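PDB 6TH0: acyl-CoA N-acyltransferases (NAT) superfamily protein from Arabidopsis thaliana, which probably transfers the acetyl group of acetyl-CoA to the N-terminal methionine of transmembrane proteins, and to protein lysines. Local coordinates for residues 133-139 / 169-175; 45-51 / 63-69; 73-79 / 91-95. One frame throughout, in Å; residues are numbered along the deposited sequence.

Contact 1: residues 133-139 / 169-175; sequences YLHVIAH and FDSYLFV. With ACO (acetyl coenzyme *a), chain C.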
loop_
_atom_site.group_PDB
_atom_site.type_symbol
_atom_site.label_atom_id
_atom_site.label_comp_id
_atom_site.label_asym_id
_atom_site.label_seq_id
_atom_site.Cartn_x
_atom_site.Cartn_y
_atom_site.Cartn_z
ATOM N N TYR A 133 -6.250 -0.476 -5.774
ATOM C CA TYR A 133 -7.220 0.171 -4.894
ATOM C C TYR A 133 -6.767 0.028 -3.447
ATOM O O TYR A 133 -5.824 -0.701 -3.129
ATOM C CB TYR A 133 -8.657 -0.355 -5.100
ATOM C CG TYR A 133 -9.021 -1.729 -4.547
ATOM C CD1 TYR A 133 -8.502 -2.903 -5.104
ATOM C CD2 TYR A 133 -9.940 -1.855 -3.504
ATOM C CE1 TYR A 133 -8.856 -4.161 -4.591
ATOM C CE2 TYR A 133 -10.305 -3.098 -3.000
ATOM C CZ TYR A 133 -9.767 -4.252 -3.545
ATOM O OH TYR A 133 -10.146 -5.496 -3.034
ATOM N N LEU A 134 -7.400 0.804 -2.580
ATOM C CA LEU A 134 -7.042 0.848 -1.172
ATOM C C LEU A 134 -8.111 1.640 -0.436
ATOM O O LEU A 134 -8.992 2.256 -1.045
ATOM C CB LEU A 134 -5.662 1.481 -0.979
ATOM C CG LEU A 134 -5.664 2.975 -1.335
ATOM C CD1 LEU A 134 -4.630 3.662 -0.494
ATOM C CD2 LEU A 134 -5.418 3.255 -2.831
ATOM N N HIS A 135 -7.997 1.647 0.883
ATOM C CA HIS A 135 -8.842 2.451 1.743
ATOM C C HIS A 135 -7.957 3.386 2.549
ATOM O O HIS A 135 -6.885 2.994 3.016
ATOM C CB HIS A 135 -9.695 1.581 2.675
ATOM C CG HIS A 135 -10.695 0.730 1.959
ATOM N ND1 HIS A 135 -10.408 -0.537 1.500
ATOM C CD2 HIS A 135 -11.989 0.963 1.642
ATOM C CE1 HIS A 135 -11.484 -1.047 0.926
ATOM N NE2 HIS A 135 -12.458 -0.156 0.999
ATOM N N VAL A 136 -8.403 4.630 2.674
ATOM C CA VAL A 136 -7.716 5.657 3.435
ATOM C C VAL A 136 -8.608 6.057 4.600
ATOM O O VAL A 136 -9.820 6.236 4.432
ATOM C CB VAL A 136 -7.407 6.875 2.533
ATOM C CG1 VAL A 136 -6.704 7.962 3.303
ATOM C CG2 VAL A 136 -6.605 6.436 1.305
ATOM N N ILE A 137 -8.014 6.216 5.785
ATOM C CA ILE A 137 -8.790 6.747 6.891
ATOM C C ILE A 137 -9.309 8.115 6.477
ATOM O O ILE A 137 -8.550 8.943 5.965
ATOM C CB ILE A 137 -7.920 6.845 8.149
ATOM C CG1 ILE A 137 -7.546 5.446 8.640
ATOM C CG2 ILE A 137 -8.636 7.648 9.213
ATOM C CD1 ILE A 137 -6.538 5.462 9.791
ATOM N N ALA A 138 -10.597 8.367 6.728
ATOM C CA ALA A 138 -11.273 9.498 6.088
ATOM C C ALA A 138 -10.808 10.854 6.606
ATOM O O ALA A 138 -10.981 11.861 5.909
ATOM C CB ALA A 138 -12.785 9.380 6.254
ATOM N N HIS A 139 -10.240 10.925 7.806
ATOM C CA HIS A 139 -9.785 12.208 8.326
ATOM C C HIS A 139 -8.300 12.426 8.076
ATOM O O HIS A 139 -7.732 13.402 8.572
ATOM C CB HIS A 139 -10.091 12.321 9.820
ATOM C CG HIS A 139 -9.404 11.289 10.654
ATOM N ND1 HIS A 139 -8.043 11.300 10.869
ATOM C CD2 HIS A 139 -9.882 10.208 11.314
ATOM C CE1 HIS A 139 -7.711 10.273 11.632
ATOM N NE2 HIS A 139 -8.810 9.598 11.920
ATOM N N PHE A 169 -13.778 4.419 12.823
ATOM C CA PHE A 169 -13.528 5.523 11.908
ATOM C C PHE A 169 -13.919 5.104 10.501
ATOM O O PHE A 169 -13.788 3.935 10.136
ATOM C CB PHE A 169 -12.062 5.922 11.919
ATOM C CG PHE A 169 -11.638 6.542 13.205
ATOM C CD1 PHE A 169 -11.798 7.901 13.421
ATOM C CD2 PHE A 169 -11.122 5.752 14.223
ATOM C CE1 PHE A 169 -11.420 8.470 14.619
ATOM C CE2 PHE A 169 -10.742 6.317 15.430
ATOM C CZ PHE A 169 -10.891 7.676 15.625
ATOM N N ASP A 170 -14.367 6.077 9.709
ATOM C CA ASP A 170 -14.755 5.830 8.325
ATOM C C ASP A 170 -13.515 5.784 7.427
ATOM O O ASP A 170 -12.435 6.266 7.785
ATOM C CB ASP A 170 -15.707 6.922 7.823
ATOM C CG ASP A 170 -17.006 6.974 8.604
ATOM O OD1 ASP A 170 -17.277 6.052 9.404
ATOM O OD2 ASP A 170 -17.764 7.956 8.417
ATOM N N SER A 171 -13.675 5.194 6.243
ATOM C CA SER A 171 -12.609 5.191 5.256
ATOM C C SER A 171 -13.133 5.729 3.932
ATOM O O SER A 171 -14.344 5.826 3.703
ATOM C CB SER A 171 -12.033 3.782 5.046
ATOM O OG SER A 171 -12.990 2.963 4.387
ATOM N N TYR A 172 -12.202 6.151 3.083
ATOM C CA TYR A 172 -12.496 6.412 1.680
ATOM C C TYR A 172 -11.896 5.307 0.827
ATOM O O TYR A 172 -10.737 4.928 1.020
ATOM C CB TYR A 172 -11.936 7.753 1.202
ATOM C CG TYR A 172 -12.640 8.960 1.730
ATOM C CD1 TYR A 172 -13.995 9.146 1.514
ATOM C CD2 TYR A 172 -11.937 9.960 2.391
ATOM C CE1 TYR A 172 -14.644 10.283 1.964
ATOM C CE2 TYR A 172 -12.577 11.111 2.831
ATOM C CZ TYR A 172 -13.923 11.252 2.636
ATOM O OH TYR A 172 -14.558 12.371 3.093
ATOM N N LEU A 173 -12.683 4.803 -0.118
ATOM C CA LEU A 173 -12.177 3.886 -1.137
ATOM C C LEU A 173 -11.518 4.686 -2.261
ATOM O O LEU A 173 -12.125 5.617 -2.787
ATOM C CB LEU A 173 -13.324 3.060 -1.707
ATOM C CG LEU A 173 -13.019 2.298 -3.008
ATOM C CD1 LEU A 173 -12.023 1.184 -2.720
ATOM C CD2 LEU A 173 -14.292 1.754 -3.674
ATOM N N PHE A 174 -10.266 4.355 -2.603
ATOM C CA PHE A 174 -9.557 5.008 -3.706
ATOM C C PHE A 174 -9.189 3.956 -4.733
ATOM O O PHE A 174 -8.778 2.865 -4.368
ATOM C CB PHE A 174 -8.264 5.725 -3.271
ATOM C CG PHE A 174 -8.460 7.126 -2.773
ATOM C CD1 PHE A 174 -8.323 8.202 -3.632
ATOM C CD2 PHE A 174 -8.725 7.368 -1.429
ATOM C CE1 PHE A 174 -8.483 9.516 -3.158
ATOM C CE2 PHE A 174 -8.880 8.651 -0.959
ATOM C CZ PHE A 174 -8.755 9.722 -1.816
ATOM N N VAL A 175 -9.359 4.268 -6.026
ATOM C CA VAL A 175 -9.059 3.312 -7.088
ATOM C C VAL A 175 -8.236 3.993 -8.171
ATOM O O VAL A 175 -8.397 5.190 -8.436
ATOM C CB VAL A 175 -10.332 2.680 -7.701
ATOM C CG1 VAL A 175 -11.173 2.023 -6.626
ATOM C CG2 VAL A 175 -11.136 3.723 -8.462
HETATM N N1A ACO C . 9.764 19.727 -1.289
HETATM C C2A ACO C . 8.694 20.093 -0.505
HETATM N N3A ACO C . 7.525 19.473 -0.262
HETATM C C4A ACO C . 7.434 18.263 -0.938
HETATM C C5A ACO C . 8.462 17.747 -1.789
HETATM C C6A ACO C . 9.626 18.527 -1.936
HETATM N N6A ACO C . 10.646 18.084 -2.736
HETATM N N7A ACO C . 8.097 16.509 -2.333
HETATM C C8A ACO C . 6.869 16.282 -1.821
HETATM N N9A ACO C . 6.426 17.305 -0.982
HETATM C C1B ACO C . 5.149 17.395 -0.272
HETATM C C2B ACO C . 3.905 16.836 -1.104
HETATM O O2B ACO C . 3.465 17.790 -1.977
HETATM C C3B ACO C . 2.965 16.730 0.188
HETATM O O3B ACO C . 2.658 18.002 0.488
HETATM P P3B ACO C . 0.992 18.179 1.248
HETATM O O7A ACO C . 1.369 17.583 2.578
HETATM O O8A ACO C . 0.738 19.677 1.208
HETATM O O9A ACO C . 0.191 17.280 0.336
HETATM C C4B ACO C . 3.927 16.087 1.243
HETATM O O4B ACO C . 5.262 16.615 0.953
HETATM C C5B ACO C . 3.872 14.548 1.211
HETATM O O5B ACO C . 4.107 14.052 -0.070
HETATM P P1A ACO C . 5.203 12.824 0.033
HETATM O O1A ACO C . 6.486 13.347 0.565
HETATM O O2A ACO C . 5.144 12.071 -1.267
HETATM O O3A ACO C . 4.696 11.676 1.171
HETATM P P2A ACO C . 5.644 11.478 2.431
HETATM O O4A ACO C . 6.863 10.693 2.111
HETATM O O5A ACO C . 5.739 12.682 3.332
HETATM O O6A ACO C . 4.764 10.337 3.401
HETATM C CBP ACO C . 2.684 9.561 4.329
HETATM C CCP ACO C . 3.397 10.539 3.298
HETATM C CDP ACO C . 2.902 8.150 3.834
HETATM C CEP ACO C . 1.189 9.876 4.415
HETATM C CAP ACO C . 3.399 9.812 5.684
HETATM O OAP ACO C . 3.017 11.067 6.239
HETATM C C9P ACO C . 3.114 8.760 6.753
HETATM O O9P ACO C . 3.868 7.824 6.909
HETATM N N8P ACO C . 2.028 8.941 7.584
HETATM C C7P ACO C . 1.688 7.955 8.663
HETATM C C6P ACO C . 1.270 6.641 8.069
HETATM C C5P ACO C . 0.018 6.888 7.304
HETATM O O5P ACO C . -0.862 7.668 7.635
HETATM N N4P ACO C . -0.125 6.173 6.132
HETATM C C3P ACO C . -1.350 6.441 5.380
HETATM C C2P ACO C . -1.746 5.224 4.624
HETATM S S1P ACO C . -3.319 5.616 3.714
HETATM C C ACO C . -4.441 5.119 5.020
HETATM O O ACO C . -5.064 5.911 5.685
HETATM C CH3 ACO C . -4.537 3.708 5.295
#
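Leu134 and Val136 pair with Phe174 and Tyr172, each pair closed by two backbone hydrogen bonds, the shortest from Tyr172 N to Val136 O at 2.7 Å. On this face packing is tight. Val136 CG2, beside the backbone N, lies 3.6 Å from CD2 of the Phe174 ring, while Leu134 CD2 rests against Phe174 CB; helix 141-149 covers both aliphatic residues. His135 points to the other face. Leu173 CD1 lies over one face of its imidazole, 4.0 Å from NE2, and Phe161 stacks on the ring. Its nitrogens are held outside the pair, ND1 by Tyr96 and NE2 by Glu78. A leucine in its place would probably leave the Glu78 carboxylate and the Tyr96 hydroxyl without this mate. Nearby, the buried Ser171 OG has no hydrogen-bond partner. These antiparallel strands belong to the acetyl-CoA-binding GNAT domain, where Ile137 N donates to the acetyl oxygen of the cofactor (ACO O) at 3.0 Å. Toward solvent the pairing loosens: Ala138 N still reaches Asp170 O at 3.0 Å, but from above the carbonyl plane. Ala138 CB sits over the Tyr172 ring in a CH-pi contact, 4.2 Å from the centroid. Farthest out, exposed His139 turns its edge toward the face of Phe169, ring planes at 71°, in an offset edge-to-face pair.

Contact 2: residues 45-51 / 63-69; sequences IVSWAAV and LIGFVTA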
loop_
_atom_site.group_PDB
_atom_site.type_symbol
_atom_site.label_atom_id
_atom_site.label_comp_id
_atom_site.label_asym_id
_atom_site.label_seq_id
_atom_site.Cartn_x
_atom_site.Cartn_y
_atom_site.Cartn_z
ATOM N N ILE A 45 1.554 -11.317 -0.923
ATOM C CA ILE A 45 1.768 -9.926 -0.561
ATOM C C ILE A 45 3.026 -9.472 -1.274
ATOM O O ILE A 45 4.058 -10.148 -1.222
ATOM C CB ILE A 45 1.924 -9.725 0.961
ATOM C CG1 ILE A 45 0.593 -9.964 1.674
ATOM C CG2 ILE A 45 2.515 -8.309 1.285
ATOM C CD1 ILE A 45 0.648 -9.630 3.153
ATOM N N VAL A 46 2.913 -8.364 -1.993
ATOM C CA VAL A 46 4.045 -7.726 -2.632
ATOM C C VAL A 46 4.384 -6.513 -1.791
ATOM O O VAL A 46 3.510 -5.890 -1.169
ATOM C CB VAL A 46 3.794 -7.361 -4.110
ATOM C CG1 VAL A 46 3.733 -8.620 -4.961
ATOM C CG2 VAL A 46 2.509 -6.556 -4.259
ATOM N N SER A 47 5.663 -6.176 -1.754
ATOM C CA SER A 47 5.983 -5.014 -0.943
ATOM C C SER A 47 7.329 -4.427 -1.332
ATOM O O SER A 47 8.154 -5.069 -1.988
ATOM C CB SER A 47 5.985 -5.393 0.536
ATOM O OG SER A 47 6.942 -6.412 0.752
ATOM N N TRP A 48 7.516 -3.174 -0.929
ATOM C CA TRP A 48 8.707 -2.413 -1.257
ATOM C C TRP A 48 9.189 -1.674 -0.020
ATOM O O TRP A 48 8.384 -1.159 0.760
ATOM C CB TRP A 48 8.441 -1.427 -2.390
ATOM C CG TRP A 48 8.291 -2.093 -3.713
ATOM C CD1 TRP A 48 9.270 -2.288 -4.642
ATOM C CD2 TRP A 48 7.095 -2.668 -4.266
ATOM N NE1 TRP A 48 8.761 -2.936 -5.737
ATOM C CE2 TRP A 48 7.426 -3.175 -5.534
ATOM C CE3 TRP A 48 5.778 -2.792 -3.814
ATOM C CZ2 TRP A 48 6.489 -3.810 -6.361
ATOM C CZ3 TRP A 48 4.846 -3.410 -4.632
ATOM C CH2 TRP A 48 5.210 -3.922 -5.894
ATOM N N ALA A 49 10.498 -1.619 0.146
ATOM C CA ALA A 49 11.124 -0.837 1.193
ATOM C C ALA A 49 11.840 0.336 0.544
ATOM O O ALA A 49 12.333 0.235 -0.580
ATOM C CB ALA A 49 12.114 -1.683 2.004
ATOM N N ALA A 50 11.850 1.459 1.243
ATOM C CA ALA A 50 12.701 2.592 0.906
ATOM C C ALA A 50 13.855 2.614 1.890
ATOM O O ALA A 50 13.640 2.467 3.096
ATOM C CB ALA A 50 11.926 3.910 0.976
ATOM N N VAL A 51 15.075 2.764 1.380
ATOM C CA VAL A 51 16.260 2.819 2.225
ATOM C C VAL A 51 17.129 4.000 1.818
ATOM O O VAL A 51 17.128 4.434 0.662
ATOM C CB VAL A 51 17.076 1.505 2.155
ATOM C CG1 VAL A 51 16.205 0.314 2.543
ATOM C CG2 VAL A 51 17.670 1.312 0.756
ATOM N N LEU A 63 15.187 0.022 6.606
ATOM C CA LEU A 63 14.187 0.730 5.816
ATOM C C LEU A 63 13.698 1.976 6.550
ATOM O O LEU A 63 13.598 2.000 7.781
ATOM C CB LEU A 63 13.006 -0.189 5.479
ATOM C CG LEU A 63 12.121 -0.745 6.597
ATOM C CD1 LEU A 63 11.025 0.230 6.952
ATOM C CD2 LEU A 63 11.514 -2.086 6.176
ATOM N N ILE A 64 13.408 3.025 5.785
ATOM C CA ILE A 64 12.806 4.240 6.317
ATOM C C ILE A 64 11.456 4.533 5.667
ATOM O O ILE A 64 10.829 5.558 5.950
ATOM C CB ILE A 64 13.779 5.432 6.190
ATOM C CG1 ILE A 64 14.355 5.539 4.780
ATOM C CG2 ILE A 64 14.923 5.266 7.182
ATOM C CD1 ILE A 64 13.391 6.089 3.749
ATOM N N GLY A 65 10.980 3.624 4.827
ATOM C CA GLY A 65 9.662 3.743 4.235
ATOM C C GLY A 65 9.257 2.373 3.745
ATOM O O GLY A 65 10.100 1.494 3.557
ATOM N N PHE A 66 7.952 2.182 3.574
ATOM C CA PHE A 66 7.466 0.867 3.171
ATOM C C PHE A 66 6.124 1.032 2.478
ATOM O O PHE A 66 5.406 2.006 2.711
ATOM C CB PHE A 66 7.315 -0.056 4.391
ATOM C CG PHE A 66 6.363 0.462 5.392
ATOM C CD1 PHE A 66 5.006 0.213 5.267
ATOM C CD2 PHE A 66 6.801 1.290 6.422
ATOM C CE1 PHE A 66 4.099 0.747 6.179
ATOM C CE2 PHE A 66 5.907 1.813 7.329
ATOM C CZ PHE A 66 4.563 1.534 7.226
ATOM N N VAL A 67 5.794 0.077 1.607
ATOM C CA VAL A 67 4.428 -0.091 1.125
ATOM C C VAL A 67 4.181 -1.589 0.990
ATOM O O VAL A 67 5.089 -2.325 0.596
ATOM C CB VAL A 67 4.192 0.621 -0.219
ATOM C CG1 VAL A 67 5.085 0.022 -1.300
ATOM C CG2 VAL A 67 2.720 0.555 -0.614
ATOM N N THR A 68 3.030 -2.061 1.475
ATOM C CA THR A 68 2.633 -3.461 1.331
ATOM C C THR A 68 1.320 -3.567 0.556
ATOM O O THR A 68 0.457 -2.681 0.635
ATOM C CB THR A 68 2.476 -4.142 2.680
ATOM O OG1 THR A 68 1.439 -3.483 3.415
ATOM C CG2 THR A 68 3.788 -4.073 3.461
ATOM N N ALA A 69 1.178 -4.644 -0.222
ATOM C CA ALA A 69 0.007 -4.811 -1.070
ATOM C C ALA A 69 -0.272 -6.302 -1.255
ATOM O O ALA A 69 0.635 -7.134 -1.200
ATOM C CB ALA A 69 0.187 -4.139 -2.441
#
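Trp48 and Val67 lie side by side on a beta hairpin of the GNAT sheet, and the Val67 methyl CG1 is 3.8 Å from both CB and CE3 of the tryptophan. That methyl stands between the backbone N and the carbonyl carbon of its own residue (chi1 63°), which turns it to the indole. On the same face Val46 CG2 packs on Ala69 CB at 3.8 Å. The opposite face of the hairpin holds Ser47, whose CB meets Thr68 CG2, and Ala49, whose CB lies 3.9 Å from Leu63 CB. Val46 with Ala69, and Trp48 with Val67, are hydrogen-bonded antiparallel pairs.

Near the turn the regular pairing gives way to a classic beta bulge, with Ile64 and Gly65 both opposite Ala50. Ile64 N donates to Ala50 O at 2.8 Å. Gly65 N reaches the same Ala50 O only weakly, at 3.4 Å, whereas Ala50 N donates almost straight to Gly65 O (175°). Ile64 CD1 folds back against Ala50 CB. A CB on Gly65 would come tight against that Ala50 methyl, so the glycine probably allows this close approach.

Farther out, helix 111-123 backs the Trp48 and Val67 face through Val119, and Tyr122 meets the indole ring. On the other face helix 33-41 covers Ile45 and Ser47. Strand 93-102, which carries the acetyl-CoA-binding Leu100, pairs along the other edge of strand 63-73; there Thr68 OG1 is hydrogen-bonded to Thr99 OG1.

Contact 3: residues 73-79 / 91-95; sequences LAKESEI and EGTLV
Ala74 N donates to Gly92 O at 2.9 Å, a nearly straight bond (168°) that ties the loop after strand 63-73 to the start of strand 93-102. Beside it Leu73 and Thr93 form a non-hydrogen-bonded antiparallel pair whose side chains diverge. Gly92 has a positive phi of 86°, where a CB would press on the carbonyl O of Glu91. Glu91, with CG anti to its N, extends across Lys75 and brings OE2 near Lys75 N, but this carboxylate oxygen crowds its neighbour in the model and its bond is doubtful.

Within the loop, a short 3-10 turn at 74-76 is closed by Glu76 N to Leu73 O and by Ser77 N to Ala74 O. Ala74 O also accepts the Ser77 hydroxyl at 2.7 Å, so two donors from one residue grip a single carbonyl.

Apolar contact centres on Leu94, whose CD1 lies 3.7 Å from Ile79 CD1. Ala74 CB approaches Leu94 CG more loosely, at 4.4 Å. Leu94 CD1 also abuts the bonded hydroxyl of Ser77 (OG, 3.3 Å). Behind them, Tyr133 of strand 129-137 touches both Ser77 and Ile79.

Charge probably contributes little between these segments: Lys75 NZ stays 6.5 Å from Glu91 OE1 and engages Tyr85 in a cation-pi contact instead. The firmly placed links between the two are therefore one backbone bond and the apolar contacts of Leu94.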
loop_
_atom_site.group_PDB
_atom_site.type_symbol
_atom_site.label_atom_id
_atom_site.label_comp_id
_atom_site.label_asym_id
_atom_site.label_seq_id
_atom_site.Cartn_x
_atom_site.Cartn_y
_atom_site.Cartn_z
ATOM N N LEU A 73 -8.464 -11.310 -6.570
ATOM C CA LEU A 73 -9.230 -11.619 -7.767
ATOM C C LEU A 73 -10.277 -10.535 -7.989
ATOM O O LEU A 73 -11.023 -10.180 -7.073
ATOM C CB LEU A 73 -9.894 -12.990 -7.648
ATOM C CG LEU A 73 -8.964 -14.197 -7.789
ATOM C CD1 LEU A 73 -9.706 -15.479 -7.478
ATOM C CD2 LEU A 73 -8.442 -14.246 -9.225
ATOM N N ALA A 74 -10.325 -9.997 -9.210
ATOM C CA ALA A 74 -11.185 -8.844 -9.464
ATOM C C ALA A 74 -12.628 -9.104 -9.037
ATOM O O ALA A 74 -13.267 -8.236 -8.429
ATOM C CB ALA A 74 -11.127 -8.452 -10.941
ATOM N N LYS A 75 -13.164 -10.285 -9.360
ATOM C CA LYS A 75 -14.569 -10.548 -9.060
ATOM C C LYS A 75 -14.830 -10.794 -7.583
ATOM O O LYS A 75 -15.998 -10.857 -7.185
ATOM C CB LYS A 75 -15.098 -11.715 -9.893
ATOM C CG LYS A 75 -15.467 -11.296 -11.308
ATOM C CD LYS A 75 -16.754 -11.958 -11.792
ATOM C CE LYS A 75 -17.210 -11.399 -13.138
ATOM N NZ LYS A 75 -18.297 -12.235 -13.742
ATOM N N GLU A 76 -13.791 -10.965 -6.772
ATOM C CA GLU A 76 -13.941 -11.104 -5.332
ATOM C C GLU A 76 -13.680 -9.799 -4.594
ATOM O O GLU A 76 -13.697 -9.781 -3.354
ATOM C CB GLU A 76 -13.016 -12.214 -4.812
ATOM C CG GLU A 76 -13.267 -13.558 -5.482
ATOM C CD GLU A 76 -12.433 -14.684 -4.898
ATOM O OE1 GLU A 76 -12.867 -15.853 -4.998
ATOM O OE2 GLU A 76 -11.350 -14.404 -4.336
ATOM N N SER A 77 -13.378 -8.724 -5.325
ATOM C CA SER A 77 -13.074 -7.445 -4.702
ATOM C C SER A 77 -14.358 -6.654 -4.502
ATOM O O SER A 77 -15.363 -6.873 -5.184
ATOM C CB SER A 77 -12.103 -6.632 -5.563
ATOM O OG SER A 77 -12.774 -6.156 -6.722
ATOM N N GLU A 78 -14.303 -5.695 -3.579
ATOM C CA GLU A 78 -15.473 -4.860 -3.353
ATOM C C GLU A 78 -15.727 -3.855 -4.469
ATOM O O GLU A 78 -16.786 -3.221 -4.464
ATOM C CB GLU A 78 -15.324 -4.108 -2.035
ATOM C CG GLU A 78 -14.270 -3.034 -2.082
ATOM C CD GLU A 78 -13.879 -2.548 -0.699
ATOM O OE1 GLU A 78 -13.251 -3.330 0.049
ATOM O OE2 GLU A 78 -14.193 -1.382 -0.371
ATOM N N ILE A 79 -14.805 -3.682 -5.412
ATOM C CA ILE A 79 -15.008 -2.737 -6.504
ATOM C C ILE A 79 -15.333 -3.462 -7.801
ATOM O O ILE A 79 -15.277 -2.867 -8.879
ATOM C CB ILE A 79 -13.799 -1.809 -6.692
ATOM C CG1 ILE A 79 -12.560 -2.623 -7.050
ATOM C CG2 ILE A 79 -13.569 -0.969 -5.449
ATOM C CD1 ILE A 79 -11.356 -1.783 -7.327
ATOM N N GLU A 91 -11.152 -13.025 -15.868
ATOM C CA GLU A 91 -11.600 -12.229 -14.729
ATOM C C GLU A 91 -10.598 -11.132 -14.392
ATOM O O GLU A 91 -10.974 -9.962 -14.204
ATOM C CB GLU A 91 -11.831 -13.136 -13.525
ATOM C CG GLU A 91 -12.685 -12.512 -12.455
ATOM C CD GLU A 91 -12.614 -13.274 -11.151
ATOM O OE1 GLU A 91 -12.794 -14.520 -11.163
ATOM O OE2 GLU A 91 -12.365 -12.618 -10.116
ATOM N N GLY A 92 -9.319 -11.479 -14.289
ATOM C CA GLY A 92 -8.330 -10.489 -13.926
ATOM C C GLY A 92 -8.182 -10.300 -12.424
ATOM O O GLY A 92 -8.908 -10.870 -11.606
ATOM N N THR A 93 -7.168 -9.520 -12.066
ATOM C CA THR A 93 -6.817 -9.246 -10.683
ATOM C C THR A 93 -6.728 -7.750 -10.424
ATOM O O THR A 93 -6.794 -6.921 -11.331
ATOM C CB THR A 93 -5.478 -9.886 -10.319
ATOM O OG1 THR A 93 -4.496 -9.475 -11.284
ATOM C CG2 THR A 93 -5.593 -11.433 -10.274
ATOM N N LEU A 94 -6.542 -7.448 -9.154
ATOM C CA LEU A 94 -6.339 -6.099 -8.652
ATOM C C LEU A 94 -5.235 -6.166 -7.615
ATOM O O LEU A 94 -5.029 -7.207 -6.989
ATOM C CB LEU A 94 -7.611 -5.540 -8.025
ATOM C CG LEU A 94 -8.757 -5.243 -8.970
ATOM C CD1 LEU A 94 -10.054 -5.113 -8.201
ATOM C CD2 LEU A 94 -8.451 -3.965 -9.731
ATOM N N VAL A 95 -4.496 -5.064 -7.469
ATOM C CA VAL A 95 -3.542 -4.900 -6.376
ATOM C C VAL A 95 -4.188 -4.010 -5.326
ATOM O O VAL A 95 -4.697 -2.930 -5.653
ATOM C CB VAL A 95 -2.212 -4.312 -6.876
ATOM C CG1 VAL A 95 -1.242 -4.125 -5.713
ATOM C CG2 VAL A 95 -1.604 -5.232 -7.939
#

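All three contacts reach the one mixed sheet of the GNAT domain. Along the chain they follow in series, contact 2 closing first, then contact 3, then contact 1. The centres of contacts 1 and 2 are about 20 Å apart, on opposite sides of the chain's centre, without touching; contact 3 is centred about 17 Å from contact 1 and 22 Å from contact 2. It meets both: Ala69 packs on Val95 because strands 63-73 and 93-102 are neighbours, while Tyr133 N is hydrogen-bonded to Val95 O. Its loop also supplies Glu78, which bonds the His135 ring. The cofactor site draws in part on strands 93-102 and 129-137, which lie between the hairpin and strand 167-177.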